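Local coordinates for OxsB protein (Bacillus megaterium, PDB 5UL3) that catalyses, as a cobalamin-dependent radical S-adenosylmethionine enzyme, the oxidative ring contraction of dAMP to an oxetane aldehyde in the biosynthesis of oxetanocin A, at residues Glu374-Leu386 against Glu415-Gly427. Sequence-based numbering, arbitrary orientation. Where two conformers were deposited one is given.
Sequences EAQRIIDICEGLL and ERLKMWHYCALAG
Helix 374-386 and the helix that ends at Ala-426 run nearly parallel, their axes 8.9 Å apart at closest approach and inclined by 23°, with Ile-379 beside Met-419 and Cys-382 beside Ala-426. They are successive outer helices of the partial TIM barrel of the radical SAM domain; strand 393-398, parallel to its neighbours in the sheet, lies between them in sequence. Ile-379 is a knob in a hole formed by Glu-415, Lys-418, Met-419 and Tyr-422. Its two branches divide the work. CD1 lies 3.7 Å from Glu-415 OE1, whereas chi1 of -72° puts CG1 beside the backbone N and so turns CG2 anti to it; CG2 then lies 3.9 Å from the centroid of the Tyr-422 ring and only 6° off its normal, a CH-pi contact over the face. Cys-382 CB meets the same ring near its plane. Deeper in the interface, Met-419 CG packs 3.7 Å from Ile-378 CB, and Ile-378 CG2 touches Cys-423 SG at 3.5 Å. Toward the C-terminal end of helix 410-426 two small side chains meet, Cys-382 CB 3.8 Å from Ala-426 CB, consistent with the CA atoms of these residues being 5.4 Å apart; Gly-427 then closes that helix in a Schellman motif. At the other end, Arg-416 NH1 bonds Ser-402 O and Glu-374 OE2 takes a hydrogen bond from Leu-369 N, while a long salt bridge joins the two side chains: Glu-374 OE1 lies in the plane of the Arg-416 guanidinium, at its edge, 3.9 Å from NH2.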
loop_
_atom_site.group_PDB
_atom_site.type_symbol
_atom_site.label_atom_id
_atom_site.label_comp_id
_atom_site.label_asym_id
_atom_site.label_seq_id
_atom_site.Cartn_x
_atom_site.Cartn_y
_atom_site.Cartn_z
ATOM N N GLU A 374 14.038 -16.542 7.857
ATOM C CA GLU A 374 12.843 -15.761 7.515
ATOM C C GLU A 374 11.603 -16.644 7.415
ATOM O O GLU A 374 10.510 -16.243 7.844
ATOM C CB GLU A 374 13.070 -14.986 6.207
ATOM C CG GLU A 374 13.507 -15.828 5.002
ATOM C CD GLU A 374 15.025 -15.860 4.834
ATOM O OE1 GLU A 374 15.509 -16.056 3.697
ATOM O OE2 GLU A 374 15.738 -15.657 5.838
ATOM N N ALA A 375 11.745 -17.850 6.854
ATOM C CA ALA A 375 10.581 -18.726 6.730
ATOM C C ALA A 375 10.066 -19.165 8.097
ATOM O O ALA A 375 8.848 -19.268 8.297
ATOM C CB ALA A 375 10.907 -19.938 5.860
ATOM N N GLN A 376 10.972 -19.412 9.061
ATOM C CA GLN A 376 10.511 -19.803 10.388
ATOM C C GLN A 376 9.819 -18.646 11.097
ATOM O O GLN A 376 8.886 -18.866 11.873
ATOM C CB GLN A 376 11.678 -20.331 11.231
ATOM C CG GLN A 376 11.218 -20.960 12.549
ATOM C CD GLN A 376 10.274 -22.132 12.321
ATOM O OE1 GLN A 376 10.536 -22.993 11.479
ATOM N NE2 GLN A 376 9.163 -22.158 13.050
ATOM N N ARG A 377 10.254 -17.412 10.841
ATOM C CA ARG A 377 9.546 -16.262 11.386
ATOM C C ARG A 377 8.100 -16.217 10.890
ATOM O O ARG A 377 7.176 -15.943 11.667
ATOM C CB ARG A 377 10.286 -14.981 11.009
ATOM C CG ARG A 377 9.526 -13.717 11.339
ATOM C CD ARG A 377 10.367 -12.478 11.118
ATOM N NE ARG A 377 9.581 -11.256 11.261
ATOM C CZ ARG A 377 8.763 -10.778 10.324
ATOM N NH1 ARG A 377 8.607 -11.426 9.165
ATOM N NH2 ARG A 377 8.101 -9.644 10.539
ATOM N N ILE A 378 7.887 -16.462 9.597
ATOM C CA ILE A 378 6.521 -16.447 9.069
ATOM C C ILE A 378 5.702 -17.573 9.694
ATOM O O ILE A 378 4.545 -17.379 10.089
ATOM C CB ILE A 378 6.542 -16.535 7.530
ATOM C CG1 ILE A 378 7.295 -15.341 6.914
ATOM C CG2 ILE A 378 5.102 -16.634 6.969
ATOM C CD1 ILE A 378 6.713 -13.963 7.248
ATOM N N ILE A 379 6.289 -18.769 9.793
ATOM C CA ILE A 379 5.577 -19.900 10.377
ATOM C C ILE A 379 5.190 -19.598 11.820
ATOM O O ILE A 379 4.066 -19.894 12.241
ATOM C CB ILE A 379 6.417 -21.186 10.251
ATOM C CG1 ILE A 379 6.435 -21.625 8.778
ATOM C CG2 ILE A 379 5.841 -22.279 11.148
ATOM C CD1 ILE A 379 7.468 -22.698 8.452
ATOM N N ASP A 380 6.079 -18.935 12.577
ATOM C CA ASP A 380 5.750 -18.538 13.952
ATOM C C ASP A 380 4.600 -17.523 14.007
ATOM O O ASP A 380 3.733 -17.600 14.889
ATOM C CB ASP A 380 6.992 -17.962 14.646
ATOM C CG ASP A 380 8.062 -19.021 14.917
ATOM O OD1 ASP A 380 7.815 -20.206 14.615
ATOM O OD2 ASP A 380 9.151 -18.665 15.421
ATOM N N ILE A 381 4.590 -16.539 13.100
ATOM C CA ILE A 381 3.453 -15.616 13.041
ATOM C C ILE A 381 2.167 -16.382 12.734
ATOM O O ILE A 381 1.129 -16.185 13.390
ATOM C CB ILE A 381 3.724 -14.508 12.006
ATOM C CG1 ILE A 381 4.866 -13.606 12.489
ATOM C CG2 ILE A 381 2.437 -13.671 11.752
ATOM C CD1 ILE A 381 5.470 -12.730 11.394
ATOM N N CYS A 382 2.228 -17.290 11.758
ATOM C CA CYS A 382 1.060 -18.084 11.396
ATOM C C CYS A 382 0.591 -18.936 12.566
ATOM O O CYS A 382 -0.614 -19.056 12.803
ATOM C CB CYS A 382 1.377 -18.961 10.190
ATOM S SG CYS A 382 1.557 -18.024 8.659
ATOM N N GLU A 383 1.530 -19.543 13.300
ATOM C CA GLU A 383 1.154 -20.334 14.468
ATOM C C GLU A 383 0.462 -19.467 15.507
ATOM O O GLU A 383 -0.494 -19.908 16.149
ATOM C CB GLU A 383 2.384 -21.017 15.073
ATOM C CG GLU A 383 2.850 -22.225 14.268
ATOM C CD GLU A 383 3.980 -23.006 14.936
ATOM O OE1 GLU A 383 4.831 -22.398 15.625
ATOM O OE2 GLU A 383 4.008 -24.241 14.768
ATOM N N GLY A 384 0.925 -18.225 15.666
ATOM C CA GLY A 384 0.257 -17.301 16.569
ATOM C C GLY A 384 -1.157 -16.964 16.129
ATOM O O GLY A 384 -2.072 -16.894 16.952
ATOM N N LEU A 385 -1.354 -16.739 14.826
ATOM C CA LEU A 385 -2.693 -16.464 14.312
ATOM C C LEU A 385 -3.608 -17.662 14.506
ATOM O O LEU A 385 -4.808 -17.507 14.769
ATOM C CB LEU A 385 -2.618 -16.082 12.828
ATOM C CG LEU A 385 -2.008 -14.708 12.539
ATOM C CD1 LEU A 385 -1.906 -14.460 11.038
ATOM C CD2 LEU A 385 -2.872 -13.629 13.185
ATOM N N LEU A 386 -3.055 -18.870 14.372
ATOM C CA LEU A 386 -3.855 -20.077 14.492
ATOM C C LEU A 386 -4.274 -20.337 15.936
ATOM O O LEU A 386 -5.203 -21.117 16.165
ATOM C CB LEU A 386 -3.077 -21.262 13.917
ATOM C CG LEU A 386 -2.934 -21.245 12.384
ATOM C CD1 LEU A 386 -1.887 -22.254 11.920
ATOM C CD2 LEU A 386 -4.284 -21.521 11.730
ATOM N N GLU A 415 10.884 -26.373 2.293
ATOM C CA GLU A 415 10.560 -25.603 3.493
ATOM C C GLU A 415 9.791 -24.334 3.141
ATOM O O GLU A 415 8.942 -23.886 3.921
ATOM C CB GLU A 415 11.844 -25.273 4.267
ATOM C CG GLU A 415 11.625 -24.615 5.634
ATOM C CD GLU A 415 10.964 -25.542 6.650
ATOM O OE1 GLU A 415 10.108 -25.063 7.423
ATOM O OE2 GLU A 415 11.298 -26.746 6.677
ATOM N N ARG A 416 10.056 -23.757 1.967
ATOM C CA ARG A 416 9.294 -22.606 1.510
ATOM C C ARG A 416 7.838 -22.984 1.252
ATOM O O ARG A 416 6.921 -22.237 1.621
ATOM C CB ARG A 416 9.951 -22.035 0.255
ATOM C CG ARG A 416 9.581 -20.616 -0.078
ATOM C CD ARG A 416 9.419 -19.764 1.185
ATOM N NE ARG A 416 10.682 -19.400 1.821
ATOM C CZ ARG A 416 11.345 -18.272 1.576
ATOM N NH1 ARG A 416 10.889 -17.403 0.689
ATOM N NH2 ARG A 416 12.469 -18.010 2.216
ATOM N N LEU A 417 7.604 -24.148 0.631
ATOM C CA LEU A 417 6.230 -24.606 0.412
ATOM C C LEU A 417 5.510 -24.825 1.737
ATOM O O LEU A 417 4.339 -24.449 1.887
ATOM C CB LEU A 417 6.230 -25.887 -0.424
ATOM C CG LEU A 417 4.848 -26.470 -0.706
ATOM C CD1 LEU A 417 4.035 -25.503 -1.555
ATOM C CD2 LEU A 417 4.999 -27.822 -1.402
ATOM N N LYS A 418 6.201 -25.410 2.723
ATOM C CA LYS A 418 5.605 -25.542 4.053
ATOM C C LYS A 418 5.206 -24.183 4.624
ATOM O O LYS A 418 4.112 -24.029 5.183
ATOM C CB LYS A 418 6.575 -26.250 5.000
ATOM C CG LYS A 418 6.085 -26.267 6.444
ATOM C CD LYS A 418 7.025 -27.073 7.366
ATOM C CE LYS A 418 6.491 -27.071 8.802
ATOM N NZ LYS A 418 7.507 -27.537 9.807
ATOM N N MET A 419 6.076 -23.182 4.489
ATOM C CA MET A 419 5.762 -21.844 4.988
ATOM C C MET A 419 4.525 -21.277 4.301
ATOM O O MET A 419 3.629 -20.724 4.956
ATOM C CB MET A 419 6.962 -20.909 4.781
ATOM C CG MET A 419 6.774 -19.497 5.370
ATOM S SD MET A 419 7.692 -18.275 4.395
ATOM C CE MET A 419 6.698 -18.290 2.912
ATOM N N TRP A 420 4.461 -21.396 2.974
ATOM C CA TRP A 420 3.284 -20.904 2.266
ATOM C C TRP A 420 2.023 -21.649 2.695
ATOM O O TRP A 420 0.937 -21.054 2.763
ATOM C CB TRP A 420 3.511 -21.019 0.756
ATOM C CG TRP A 420 4.288 -19.863 0.208
ATOM C CD1 TRP A 420 5.655 -19.794 -0.007
ATOM C CD2 TRP A 420 3.760 -18.585 -0.165
ATOM N NE1 TRP A 420 5.990 -18.554 -0.503
ATOM C CE2 TRP A 420 4.846 -17.794 -0.611
ATOM C CE3 TRP A 420 2.469 -18.029 -0.173
ATOM C CZ2 TRP A 420 4.678 -16.484 -1.063
ATOM C CZ3 TRP A 420 2.311 -16.725 -0.616
ATOM C CH2 TRP A 420 3.411 -15.967 -1.057
ATOM N N HIS A 421 2.144 -22.942 2.994
ATOM C CA HIS A 421 0.991 -23.683 3.499
ATOM C C HIS A 421 0.528 -23.110 4.827
ATOM O O HIS A 421 -0.676 -22.918 5.038
ATOM C CB HIS A 421 1.323 -25.167 3.644
ATOM C CG HIS A 421 0.161 -26.005 4.088
ATOM N ND1 HIS A 421 0.273 -26.972 5.065
ATOM C CD2 HIS A 421 -1.133 -26.026 3.685
ATOM C CE1 HIS A 421 -0.902 -27.546 5.250
ATOM N NE2 HIS A 421 -1.771 -26.997 4.421
ATOM N N TYR A 422 1.470 -22.816 5.730
ATOM C CA TYR A 422 1.108 -22.172 6.990
ATOM C C TYR A 422 0.426 -20.835 6.747
ATOM O O TYR A 422 -0.505 -20.473 7.476
ATOM C CB TYR A 422 2.342 -21.979 7.876
ATOM C CG TYR A 422 2.566 -23.136 8.834
ATOM C CD1 TYR A 422 3.254 -24.260 8.433
ATOM C CD2 TYR A 422 2.042 -23.113 10.118
ATOM C CE1 TYR A 422 3.448 -25.326 9.290
ATOM C CE2 TYR A 422 2.228 -24.178 10.991
ATOM C CZ TYR A 422 2.937 -25.280 10.565
ATOM O OH TYR A 422 3.142 -26.349 11.405
ATOM N N CYS A 423 0.894 -20.068 5.752
ATOM C CA CYS A 423 0.206 -18.823 5.413
ATOM C C CYS A 423 -1.241 -19.094 5.012
ATOM O O CYS A 423 -2.163 -18.412 5.469
ATOM C CB CYS A 423 0.928 -18.101 4.285
ATOM S SG CYS A 423 2.486 -17.370 4.811
ATOM N N ALA A 424 -1.458 -20.093 4.153
ATOM C CA ALA A 424 -2.825 -20.435 3.767
ATOM C C ALA A 424 -3.658 -20.846 4.980
ATOM O O ALA A 424 -4.808 -20.406 5.139
ATOM C CB ALA A 424 -2.815 -21.546 2.718
ATOM N N LEU A 425 -3.102 -21.708 5.834
ATOM C CA LEU A 425 -3.828 -22.152 7.022
ATOM C C LEU A 425 -4.221 -20.974 7.899
ATOM O O LEU A 425 -5.310 -20.964 8.488
ATOM C CB LEU A 425 -2.985 -23.138 7.831
ATOM C CG LEU A 425 -2.722 -24.517 7.225
ATOM C CD1 LEU A 425 -1.796 -25.312 8.131
ATOM C CD2 LEU A 425 -4.037 -25.256 7.041
ATOM N N ALA A 426 -3.349 -19.972 8.004
ATOM C CA ALA A 426 -3.617 -18.859 8.907
ATOM C C ALA A 426 -4.509 -17.786 8.292
ATOM O O ALA A 426 -4.836 -16.815 8.983
ATOM C CB ALA A 426 -2.300 -18.231 9.363
ATOM N N GLY A 427 -4.867 -17.901 7.014
ATOM C CA GLY A 427 -5.775 -16.937 6.424
ATOM C C GLY A 427 -5.286 -16.130 5.241
ATOM O O GLY A 427 -5.988 -15.209 4.801
HETATM O O HOH W 1 14.580 -16.649 1.531
HETATM O O HOH W 2 9.387 -25.674 9.755
#